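Local coordinates for Lmo0812 protein (Listeria monocytogenes serovar 1/2a, PDB 4YF1), which is probably a pyrophosphohydrolase of the HD-domain superfamily, possibly removing the 3'-diphosphate of guanosine-3',5'-bis(diphosphate), at residues A46-E51 and P171-E176. Sequence-based numbering, arbitrary orientation. Where two conformers were deposited one is given.
Sequences AGFREE and PPFFDE
With CG opposite the carbonyl carbon (chi1 -70°), F48 sets the edge of its ring against P171 and F173, the latter with its CG between backbone N and carbonyl carbon (chi1 76°). The two phenylalanine side chains cross at about a right angle and touch through their rims, F48 CE2 lying 4.1 Å from F173 CE2. P171 comes to the same outer end of F48, its CG 4.0 Å from F48 CZ and close to the plane of that ring. The methyl group of A46 approaches F173 in the ring plane, where A46 CB meets the CD2-CE2 edge at 3.7 Å from each atom; it lies 4.4 Å from P171 CB, a looser apolar contact. No hydrogen bond crosses the contact, which is wholly apolar. The turn carrying A46 and F48 links helices 35-45 and 50-64 of an all-helical HD-domain fold and packs against the N-terminal part of helix 172-184: G47, at positive phi (96°), completes a Schellman motif that ends the first helix, and R49 is the N-cap of the second. Both aromatic rings also reach helix 111-132, F48 touching L111 and A115 and F173 touching V118 and L122. On the other segment, P171 CD sits 3.7 Å above the centre of the F174 ring, and F174 N donates a 2.9 Å hydrogen bond to P171 O.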
loop_
_atom_site.group_PDB
_atom_site.type_symbol
_atom_site.label_atom_id
_atom_site.label_comp_id
_atom_site.label_asym_id
_atom_site.label_seq_id
_atom_site.Cartn_x
_atom_site.Cartn_y
_atom_site.Cartn_z
ATOM N N ALA A 46 -14.553 -1.026 -4.439
ATOM C CA ALA A 46 -15.351 -0.137 -5.278
ATOM C C ALA A 46 -14.921 -0.291 -6.750
ATOM O O ALA A 46 -15.446 0.381 -7.580
ATOM C CB ALA A 46 -15.198 1.311 -4.861
ATOM N N GLY A 47 -13.926 -1.110 -7.022
ATOM C CA GLY A 47 -13.496 -1.351 -8.445
ATOM C C GLY A 47 -12.328 -0.488 -8.914
ATOM O O GLY A 47 -11.925 -0.578 -10.080
ATOM N N PHE A 48 -11.745 0.338 -8.036
ATOM C CA PHE A 48 -10.659 1.223 -8.491
ATOM C C PHE A 48 -9.372 0.477 -8.805
ATOM O O PHE A 48 -9.063 -0.546 -8.186
ATOM C CB PHE A 48 -10.413 2.375 -7.500
ATOM C CG PHE A 48 -11.526 3.368 -7.487
ATOM C CD1 PHE A 48 -11.615 4.324 -8.488
ATOM C CD2 PHE A 48 -12.504 3.353 -6.478
ATOM C CE1 PHE A 48 -12.673 5.220 -8.520
ATOM C CE2 PHE A 48 -13.557 4.246 -6.508
ATOM C CZ PHE A 48 -13.646 5.175 -7.524
ATOM N N ARG A 49 -8.631 0.992 -9.790
ATOM C CA ARG A 49 -7.396 0.361 -10.217
ATOM C C ARG A 49 -6.343 0.421 -9.138
ATOM O O ARG A 49 -6.444 1.213 -8.175
ATOM C CB ARG A 49 -6.869 0.999 -11.514
ATOM C CG ARG A 49 -6.426 2.439 -11.397
ATOM C CD ARG A 49 -6.293 3.112 -12.754
ATOM N NE ARG A 49 -6.073 4.551 -12.625
ATOM C CZ ARG A 49 -4.948 5.212 -12.889
ATOM N NH1 ARG A 49 -3.866 4.623 -13.435
ATOM N NH2 ARG A 49 -4.931 6.522 -12.691
ATOM N N GLU A 50 -5.309 -0.386 -9.327
ATOM C CA GLU A 50 -4.232 -0.539 -8.358
ATOM C C GLU A 50 -3.537 0.779 -7.981
ATOM O O GLU A 50 -3.265 1.026 -6.789
ATOM C CB GLU A 50 -3.196 -1.561 -8.860
ATOM C CG GLU A 50 -2.427 -2.215 -7.728
ATOM C CD GLU A 50 -3.329 -3.080 -6.844
ATOM O OE1 GLU A 50 -3.252 -2.968 -5.591
ATOM O OE2 GLU A 50 -4.153 -3.843 -7.420
ATOM N N GLU A 51 -3.275 1.636 -8.973
ATOM C CA GLU A 51 -2.643 2.925 -8.681
ATOM C C GLU A 51 -3.454 3.747 -7.648
ATOM O O GLU A 51 -2.881 4.445 -6.808
ATOM C CB GLU A 51 -2.466 3.770 -9.931
ATOM C CG GLU A 51 -1.448 3.238 -10.952
ATOM C CD GLU A 51 -1.916 2.066 -11.782
ATOM O OE1 GLU A 51 -3.032 1.516 -11.573
ATOM O OE2 GLU A 51 -1.133 1.684 -12.698
ATOM N N PRO A 171 -19.567 5.901 -6.498
ATOM C CA PRO A 171 -19.372 4.615 -5.795
ATOM C C PRO A 171 -20.367 4.348 -4.647
ATOM O O PRO A 171 -20.738 5.286 -3.930
ATOM C CB PRO A 171 -17.943 4.714 -5.253
ATOM C CG PRO A 171 -17.289 5.786 -6.051
ATOM C CD PRO A 171 -18.350 6.732 -6.497
ATOM N N PRO A 172 -20.781 3.083 -4.461
ATOM C CA PRO A 172 -21.693 2.775 -3.352
ATOM C C PRO A 172 -21.181 3.272 -1.996
ATOM O O PRO A 172 -21.982 3.688 -1.179
ATOM C CB PRO A 172 -21.756 1.247 -3.367
ATOM C CG PRO A 172 -21.560 0.880 -4.817
ATOM C CD PRO A 172 -20.627 1.925 -5.383
ATOM N N PHE A 173 -19.864 3.258 -1.765
ATOM C CA PHE A 173 -19.345 3.723 -0.477
ATOM C C PHE A 173 -19.606 5.202 -0.202
ATOM O O PHE A 173 -19.579 5.600 0.969
ATOM C CB PHE A 173 -17.875 3.327 -0.212
ATOM C CG PHE A 173 -16.837 4.136 -0.959
ATOM C CD1 PHE A 173 -16.338 5.331 -0.435
ATOM C CD2 PHE A 173 -16.285 3.652 -2.161
ATOM C CE1 PHE A 173 -15.336 6.053 -1.073
ATOM C CE2 PHE A 173 -15.291 4.370 -2.803
ATOM C CZ PHE A 173 -14.814 5.573 -2.288
ATOM N N PHE A 174 -19.899 6.003 -1.240
ATOM C CA PHE A 174 -20.220 7.449 -1.030
ATOM C C PHE A 174 -21.493 7.558 -0.167
ATOM O O PHE A 174 -21.568 8.410 0.719
ATOM C CB PHE A 174 -20.419 8.182 -2.364
ATOM C CG PHE A 174 -19.149 8.658 -3.022
ATOM C CD1 PHE A 174 -17.963 7.966 -2.913
ATOM C CD2 PHE A 174 -19.179 9.791 -3.842
ATOM C CE1 PHE A 174 -16.827 8.416 -3.547
ATOM C CE2 PHE A 174 -18.031 10.260 -4.457
ATOM C CZ PHE A 174 -16.861 9.573 -4.313
ATOM N N ASP A 175 -22.457 6.667 -0.427
ATOM C CA ASP A 175 -23.722 6.594 0.319
ATOM C C ASP A 175 -23.479 6.208 1.791
ATOM O O ASP A 175 -24.159 6.719 2.682
ATOM C CB ASP A 175 -24.693 5.589 -0.339
ATOM C CG ASP A 175 -25.096 5.988 -1.768
ATOM O OD1 ASP A 175 -25.168 7.204 -2.046
ATOM O OD2 ASP A 175 -25.346 5.088 -2.610
ATOM N N GLU A 176 -22.502 5.333 2.038
ATOM C CA GLU A 176 -22.153 4.915 3.411
ATOM C C GLU A 176 -21.606 6.125 4.168
ATOM O O GLU A 176 -21.926 6.337 5.334
ATOM C CB GLU A 176 -21.080 3.833 3.504
ATOM C CG GLU A 176 -21.441 2.501 2.926
ATOM C CD GLU A 176 -20.262 1.547 2.930
ATOM O OE1 GLU A 176 -19.648 1.362 4.018
ATOM O OE2 GLU A 176 -19.986 0.975 1.843
#